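Local coordinates for FAD dependent oxidoreductase (Chelativorans sp. BNC1, PDB 6PXS), which probably oxidises iminodiacetate, a breakdown intermediate of chelating agents such as EDTA, using bound FAD as its cofactor, at residues I10-A24 with G340-E354. Numbering follows the deposited sequence.
Sequences ILGASAAYHLARLGA and GPFAGHLLAGVVMGE. With FAD (flavin-adenine dinucleotide), chain E.
H18 lies against H345 where helix 10-20 crosses the chain's last helix, 336-352, at -51°, the axes 7.3 Å apart. CB of H18 rests 3.7 Å from A348 CB, and its CG lies 3.8 Å from H345 CA. With CG anti to the carbonyl carbon (chi1 -68°), the ring folds back along its own helix, and ND1 donates almost straight to S14 O, close to the ring plane but above the carbonyl plane. H18 N reaches that same oxygen from the other face, so two donors grip it. CE1 lies 3.6 Å from P341 O, CD2 approaches H345 ND1, and NE2 bonds to Y67 OH on helix 55-76. Over one ring face sits H345 CB, a CH-pi contact 3.7 Å from the ring centroid; Y17 CD2 lies over the rim of the opposite face. The two imidazoles meet obliquely, planes at 49°, and H345 sends its NE2 to E357. Replacing H18 by an alanine is likely to open a gap between Y17 and H345 and leave Y67 OH and S14 O without their bonds to this ring.

Small residues suit the crossing itself: A15 and G344 bring their CA atoms to 4.1 Å, and any CB on G344 would strike S14 OG and A15 N. The hydroxyl of S14 donates to P341 O. L11 fits as a knob among G340, A343, G344 and L347, its CD1 3.6 Å from A343 CB, while L19 lays CD2 on A348, V351 and M352. Within what is probably the Rossmann-type GxGxxG turn, L11 N makes a weak bond to FAD O2P. Apolar L11 and L19 thus fill one flank and the H18 ring, both nitrogens bonded, the other, joining the dinucleotide-binding helix to the last helix near the FAD pyrophosphate.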
loop_
_atom_site.group_PDB
_atom_site.type_symbol
_atom_site.label_atom_id
_atom_site.label_comp_id
_atom_site.label_asym_id
_atom_site.label_seq_id
_atom_site.Cartn_x
_atom_site.Cartn_y
_atom_site.Cartn_z
ATOM N N ILE A 10 -16.946 3.149 -16.110
ATOM C CA ILE A 10 -17.984 4.169 -16.117
ATOM C C ILE A 10 -18.974 3.908 -17.244
ATOM O O ILE A 10 -20.165 4.210 -17.116
ATOM C CB ILE A 10 -17.363 5.575 -16.227
ATOM C CG1 ILE A 10 -18.441 6.648 -16.055
ATOM C CG2 ILE A 10 -16.672 5.757 -17.570
ATOM C CD1 ILE A 10 -19.102 6.645 -14.691
ATOM N N LEU A 11 -18.508 3.337 -18.356
ATOM C CA LEU A 11 -19.384 3.144 -19.507
ATOM C C LEU A 11 -20.243 1.896 -19.342
ATOM O O LEU A 11 -21.466 1.949 -19.512
ATOM C CB LEU A 11 -18.554 3.061 -20.790
ATOM C CG LEU A 11 -19.346 3.022 -22.101
ATOM C CD1 LEU A 11 -20.248 4.239 -22.234
ATOM C CD2 LEU A 11 -18.402 2.927 -23.289
ATOM N N GLY A 12 -19.622 0.764 -19.016
ATOM C CA GLY A 12 -20.394 -0.439 -18.762
ATOM C C GLY A 12 -21.327 -0.298 -17.576
ATOM O O GLY A 12 -22.399 -0.909 -17.550
ATOM N N ALA A 13 -20.938 0.505 -16.583
ATOM C CA ALA A 13 -21.794 0.702 -15.418
ATOM C C ALA A 13 -22.992 1.579 -15.758
ATOM O O ALA A 13 -24.109 1.323 -15.291
ATOM C CB ALA A 13 -20.988 1.313 -14.272
ATOM N N SER A 14 -22.784 2.617 -16.570
ATOM C CA SER A 14 -23.903 3.460 -16.977
ATOM C C SER A 14 -24.895 2.676 -17.825
ATOM O O SER A 14 -26.113 2.816 -17.657
ATOM C CB SER A 14 -23.391 4.680 -17.743
ATOM O OG SER A 14 -24.472 5.482 -18.190
ATOM N N ALA A 15 -24.395 1.847 -18.742
ATOM C CA ALA A 15 -25.283 1.014 -19.544
ATOM C C ALA A 15 -26.121 0.103 -18.656
ATOM O O ALA A 15 -27.347 0.033 -18.795
ATOM C CB ALA A 15 -24.469 0.195 -20.544
ATOM N N ALA A 16 -25.471 -0.604 -17.731
ATOM C CA ALA A 16 -26.211 -1.446 -16.798
ATOM C C ALA A 16 -27.222 -0.626 -16.006
ATOM O O ALA A 16 -28.373 -1.041 -15.832
ATOM C CB ALA A 16 -25.242 -2.154 -15.852
ATOM N N TYR A 17 -26.805 0.544 -15.519
ATOM C CA TYR A 17 -27.695 1.379 -14.721
ATOM C C TYR A 17 -28.964 1.734 -15.485
ATOM O O TYR A 17 -30.054 1.771 -14.904
ATOM C CB TYR A 17 -26.957 2.642 -14.285
ATOM C CG TYR A 17 -27.844 3.733 -13.730
ATOM C CD1 TYR A 17 -28.317 3.676 -12.425
ATOM C CD2 TYR A 17 -28.193 4.830 -14.504
ATOM C CE1 TYR A 17 -29.120 4.676 -11.912
ATOM C CE2 TYR A 17 -28.994 5.834 -14.000
ATOM C CZ TYR A 17 -29.455 5.752 -12.704
ATOM O OH TYR A 17 -30.255 6.753 -12.200
ATOM N N HIS A 18 -28.848 1.999 -16.786
ATOM C CA HIS A 18 -30.023 2.390 -17.558
ATOM C C HIS A 18 -30.852 1.180 -17.975
ATOM O O HIS A 18 -32.086 1.248 -17.989
ATOM C CB HIS A 18 -29.599 3.194 -18.787
ATOM C CG HIS A 18 -29.026 4.538 -18.461
ATOM N ND1 HIS A 18 -27.704 4.723 -18.120
ATOM C CD2 HIS A 18 -29.600 5.764 -18.422
ATOM C CE1 HIS A 18 -27.486 6.005 -17.888
ATOM N NE2 HIS A 18 -28.620 6.659 -18.063
ATOM N N LEU A 19 -30.200 0.066 -18.309
ATOM C CA LEU A 19 -30.930 -1.103 -18.787
ATOM C C LEU A 19 -31.750 -1.743 -17.674
ATOM O O LEU A 19 -32.930 -2.057 -17.862
ATOM C CB LEU A 19 -29.956 -2.118 -19.381
ATOM C CG LEU A 19 -29.381 -1.763 -20.751
ATOM C CD1 LEU A 19 -28.199 -2.657 -21.079
ATOM C CD2 LEU A 19 -30.457 -1.887 -21.814
ATOM N N ALA A 20 -31.138 -1.950 -16.504
ATOM C CA ALA A 20 -31.826 -2.657 -15.429
ATOM C C ALA A 20 -33.096 -1.937 -15.000
ATOM O O ALA A 20 -34.061 -2.584 -14.576
ATOM C CB ALA A 20 -30.890 -2.834 -14.235
ATOM N N ARG A 21 -33.120 -0.606 -15.099
ATOM C CA ARG A 21 -34.315 0.140 -14.721
ATOM C C ARG A 21 -35.456 -0.059 -15.708
ATOM O O ARG A 21 -36.605 0.250 -15.377
ATOM C CB ARG A 21 -33.992 1.628 -14.598
ATOM C CG ARG A 21 -32.909 1.934 -13.581
ATOM C CD ARG A 21 -32.780 3.426 -13.343
ATOM N NE ARG A 21 -33.657 3.874 -12.265
ATOM C CZ ARG A 21 -33.960 5.145 -12.022
ATOM N NH1 ARG A 21 -33.469 6.109 -12.786
ATOM N NH2 ARG A 21 -34.765 5.452 -11.013
ATOM N N LEU A 22 -35.167 -0.561 -16.909
ATOM C CA LEU A 22 -36.189 -0.854 -17.904
ATOM C C LEU A 22 -36.591 -2.324 -17.903
ATOM O O LEU A 22 -37.127 -2.817 -18.902
ATOM C CB LEU A 22 -35.702 -0.437 -19.292
ATOM C CG LEU A 22 -35.102 0.969 -19.367
ATOM C CD1 LEU A 22 -34.852 1.373 -20.815
ATOM C CD2 LEU A 22 -35.994 1.984 -18.664
ATOM N N GLY A 23 -36.335 -3.035 -16.806
ATOM C CA GLY A 23 -36.784 -4.402 -16.650
ATOM C C GLY A 23 -35.941 -5.451 -17.341
ATOM O O GLY A 23 -36.278 -6.639 -17.262
ATOM N N ALA A 24 -34.861 -5.062 -18.014
ATOM C CA ALA A 24 -34.006 -6.027 -18.686
ATOM C C ALA A 24 -33.154 -6.777 -17.670
ATOM O O ALA A 24 -32.678 -6.199 -16.688
ATOM C CB ALA A 24 -33.110 -5.329 -19.709
ATOM N N GLY A 340 -19.151 9.270 -20.622
ATOM C CA GLY A 340 -19.543 7.943 -20.207
ATOM C C GLY A 340 -20.990 7.819 -19.772
ATOM O O GLY A 340 -21.774 7.063 -20.357
ATOM N N PRO A 341 -21.370 8.555 -18.723
ATOM C CA PRO A 341 -22.746 8.431 -18.209
ATOM C C PRO A 341 -23.816 8.535 -19.285
ATOM O O PRO A 341 -24.677 7.653 -19.386
ATOM C CB PRO A 341 -22.828 9.577 -17.192
ATOM C CG PRO A 341 -21.421 9.768 -16.731
ATOM C CD PRO A 341 -20.564 9.504 -17.937
ATOM N N PHE A 342 -23.784 9.592 -20.100
ATOM C CA PHE A 342 -24.780 9.721 -21.158
ATOM C C PHE A 342 -24.571 8.672 -22.245
ATOM O O PHE A 342 -25.542 8.123 -22.779
ATOM C CB PHE A 342 -24.739 11.126 -21.755
ATOM C CG PHE A 342 -25.761 11.355 -22.830
ATOM C CD1 PHE A 342 -27.115 11.286 -22.542
ATOM C CD2 PHE A 342 -25.373 11.645 -24.126
ATOM C CE1 PHE A 342 -28.062 11.497 -23.528
ATOM C CE2 PHE A 342 -26.316 11.857 -25.118
ATOM C CZ PHE A 342 -27.662 11.785 -24.816
ATOM N N ALA A 343 -23.314 8.377 -22.586
ATOM C CA ALA A 343 -23.058 7.360 -23.600
ATOM C C ALA A 343 -23.664 6.023 -23.205
ATOM O O ALA A 343 -24.124 5.269 -24.071
ATOM C CB ALA A 343 -21.555 7.212 -23.837
ATOM N N GLY A 344 -23.676 5.709 -21.909
ATOM C CA GLY A 344 -24.345 4.499 -21.462
ATOM C C GLY A 344 -25.833 4.525 -21.755
ATOM O O GLY A 344 -26.406 3.527 -22.198
ATOM N N HIS A 345 -26.477 5.670 -21.515
ATOM C CA HIS A 345 -27.889 5.814 -21.852
ATOM C C HIS A 345 -28.142 5.547 -23.331
ATOM O O HIS A 345 -29.204 5.029 -23.696
ATOM C CB HIS A 345 -28.368 7.216 -21.474
ATOM C CG HIS A 345 -29.765 7.517 -21.915
ATOM N ND1 HIS A 345 -30.861 6.828 -21.441
ATOM C CD2 HIS A 345 -30.247 8.436 -22.786
ATOM C CE1 HIS A 345 -31.956 7.310 -22.001
ATOM N NE2 HIS A 345 -31.611 8.286 -22.820
ATOM N N LEU A 346 -27.187 5.897 -24.194
ATOM C CA LEU A 346 -27.330 5.606 -25.616
ATOM C C LEU A 346 -27.235 4.109 -25.881
ATOM O O LEU A 346 -28.062 3.542 -26.605
ATOM C CB LEU A 346 -26.264 6.361 -26.410
ATOM C CG LEU A 346 -26.619 7.771 -26.885
ATOM C CD1 LEU A 346 -27.390 8.540 -25.827
ATOM C CD2 LEU A 346 -25.353 8.522 -27.267
ATOM N N LEU A 347 -26.227 3.452 -25.304
ATOM C CA LEU A 347 -26.076 2.014 -25.499
ATOM C C LEU A 347 -27.325 1.266 -25.051
ATOM O O LEU A 347 -27.766 0.322 -25.718
ATOM C CB LEU A 347 -24.847 1.511 -24.744
ATOM C CG LEU A 347 -23.504 2.048 -25.245
ATOM C CD1 LEU A 347 -22.377 1.617 -24.321
ATOM C CD2 LEU A 347 -23.233 1.584 -26.668
ATOM N N ALA A 348 -27.911 1.675 -23.924
ATOM C CA ALA A 348 -29.136 1.040 -23.454
ATOM C C ALA A 348 -30.211 1.064 -24.533
ATOM O O ALA A 348 -30.782 0.026 -24.885
ATOM C CB ALA A 348 -29.632 1.738 -22.186
ATOM N N GLY A 349 -30.496 2.249 -25.077
ATOM C CA GLY A 349 -31.507 2.346 -26.116
ATOM C C GLY A 349 -31.182 1.492 -27.326
ATOM O O GLY A 349 -32.069 0.871 -27.916
ATOM N N VAL A 350 -29.905 1.443 -27.708
ATOM C CA VAL A 350 -29.505 0.674 -28.886
ATOM C C VAL A 350 -29.900 -0.787 -28.723
ATOM O O VAL A 350 -30.646 -1.346 -29.536
ATOM C CB VAL A 350 -27.993 0.820 -29.133
ATOM C CG1 VAL A 350 -27.514 -0.217 -30.138
ATOM C CG2 VAL A 350 -27.672 2.219 -29.617
ATOM N N VAL A 351 -29.401 -1.426 -27.663
ATOM C CA VAL A 351 -29.613 -2.860 -27.491
ATOM C C VAL A 351 -31.096 -3.184 -27.348
ATOM O O VAL A 351 -31.538 -4.275 -27.731
ATOM C CB VAL A 351 -28.795 -3.369 -26.286
ATOM C CG1 VAL A 351 -29.209 -2.655 -25.011
ATOM C CG2 VAL A 351 -28.949 -4.871 -26.132
ATOM N N MET A 352 -31.887 -2.254 -26.810
ATOM C CA MET A 352 -33.312 -2.503 -26.624
ATOM C C MET A 352 -34.135 -2.195 -27.868
ATOM O O MET A 352 -35.249 -2.710 -27.998
ATOM C CB MET A 352 -33.847 -1.677 -25.449
ATOM C CG MET A 352 -33.403 -2.175 -24.083
ATOM S SD MET A 352 -34.049 -3.810 -23.673
ATOM C CE MET A 352 -35.779 -3.449 -23.383
ATOM N N GLY A 353 -33.616 -1.377 -28.780
ATOM C CA GLY A 353 -34.331 -1.013 -29.984
ATOM C C GLY A 353 -35.021 0.332 -29.936
ATOM O O GLY A 353 -35.663 0.711 -30.922
ATOM N N GLU A 354 -34.914 1.063 -28.826
ATOM C CA GLU A 354 -35.512 2.384 -28.741
ATOM C C GLU A 354 -34.871 3.315 -29.769
ATOM O O GLU A 354 -33.734 3.095 -30.196
ATOM C CB GLU A 354 -35.337 2.955 -27.334
ATOM C CG GLU A 354 -36.012 2.139 -26.243
ATOM C CD GLU A 354 -35.723 2.673 -24.852
ATOM O OE1 GLU A 354 -35.020 3.700 -24.741
ATOM O OE2 GLU A 354 -36.199 2.065 -23.870
HETATM P PA FAD E . -12.528 1.171 -18.015
HETATM O O1A FAD E . -11.090 0.811 -18.060
HETATM O O2A FAD E . -12.915 2.062 -16.831
HETATM O O5B FAD E . -13.448 -0.100 -18.032
HETATM C C5B FAD E . -13.003 -1.341 -18.617
HETATM C C4B FAD E . -13.384 -2.470 -17.695
HETATM O O4B FAD E . -13.605 -3.674 -18.468
HETATM C C3B FAD E . -12.328 -2.824 -16.647
HETATM O O3B FAD E . -12.944 -3.111 -15.397
HETATM C C2B FAD E . -11.659 -4.063 -17.244
HETATM O O2B FAD E . -11.085 -4.902 -16.248
HETATM C C1B FAD E . -12.859 -4.731 -17.905
HETATM N N9A FAD E . -12.521 -5.680 -18.961
HETATM C C8A FAD E . -11.778 -5.441 -20.087
HETATM N N7A FAD E . -11.632 -6.489 -20.861
HETATM C C5A FAD E . -12.329 -7.488 -20.196
HETATM C C6A FAD E . -12.560 -8.844 -20.494
HETATM N N6A FAD E . -12.094 -9.456 -21.586
HETATM N N1A FAD E . -13.297 -9.562 -19.617
HETATM C C2A FAD E . -13.766 -8.960 -18.521
HETATM N N3A FAD E . -13.610 -7.690 -18.139
HETATM C C4A FAD E . -12.879 -7.003 -19.023
HETATM N N1 FAD E . -12.316 11.750 -18.276
HETATM C C2 FAD E . -12.998 12.906 -18.028
HETATM O O2 FAD E . -14.110 13.121 -18.523
HETATM N N3 FAD E . -12.444 13.869 -17.202
HETATM C C4 FAD E . -11.218 13.786 -16.574
HETATM O O4 FAD E . -10.827 14.708 -15.861
HETATM C C4X FAD E . -10.499 12.555 -16.845
HETATM N N5 FAD E . -9.331 12.394 -16.291
HETATM C C5X FAD E . -8.644 11.218 -16.549
HETATM C C6 FAD E . -7.393 11.031 -15.964
HETATM C C7 FAD E . -6.664 9.867 -16.186
HETATM C C7M FAD E . -5.316 9.701 -15.538
HETATM C C8 FAD E . -7.192 8.868 -17.019
HETATM C C8M FAD E . -6.426 7.597 -17.283
HETATM C C9 FAD E . -8.441 9.052 -17.604
HETATM C C9A FAD E . -9.169 10.215 -17.377
HETATM N N10 FAD E . -10.439 10.429 -17.953
HETATM C C10 FAD E . -11.131 11.593 -17.711
HETATM C "C1'" FAD E . -11.040 9.422 -18.843
HETATM C "C2'" FAD E . -11.861 8.370 -18.100
HETATM O "O2'" FAD E . -11.214 8.009 -16.879
HETATM C "C3'" FAD E . -11.995 7.129 -18.981
HETATM O "O3'" FAD E . -12.247 7.534 -20.322
HETATM C "C4'" FAD E . -13.104 6.167 -18.557
HETATM O "O4'" FAD E . -12.879 5.766 -17.206
HETATM C "C5'" FAD E . -13.162 4.953 -19.460
HETATM O "O5'" FAD E . -14.155 4.035 -18.959
HETATM P P FAD E . -14.349 2.616 -19.611
HETATM O O1P FAD E . -14.495 2.784 -21.127
HETATM O O2P FAD E . -15.430 1.841 -18.950
HETATM O O3P FAD E . -12.941 1.928 -19.345
#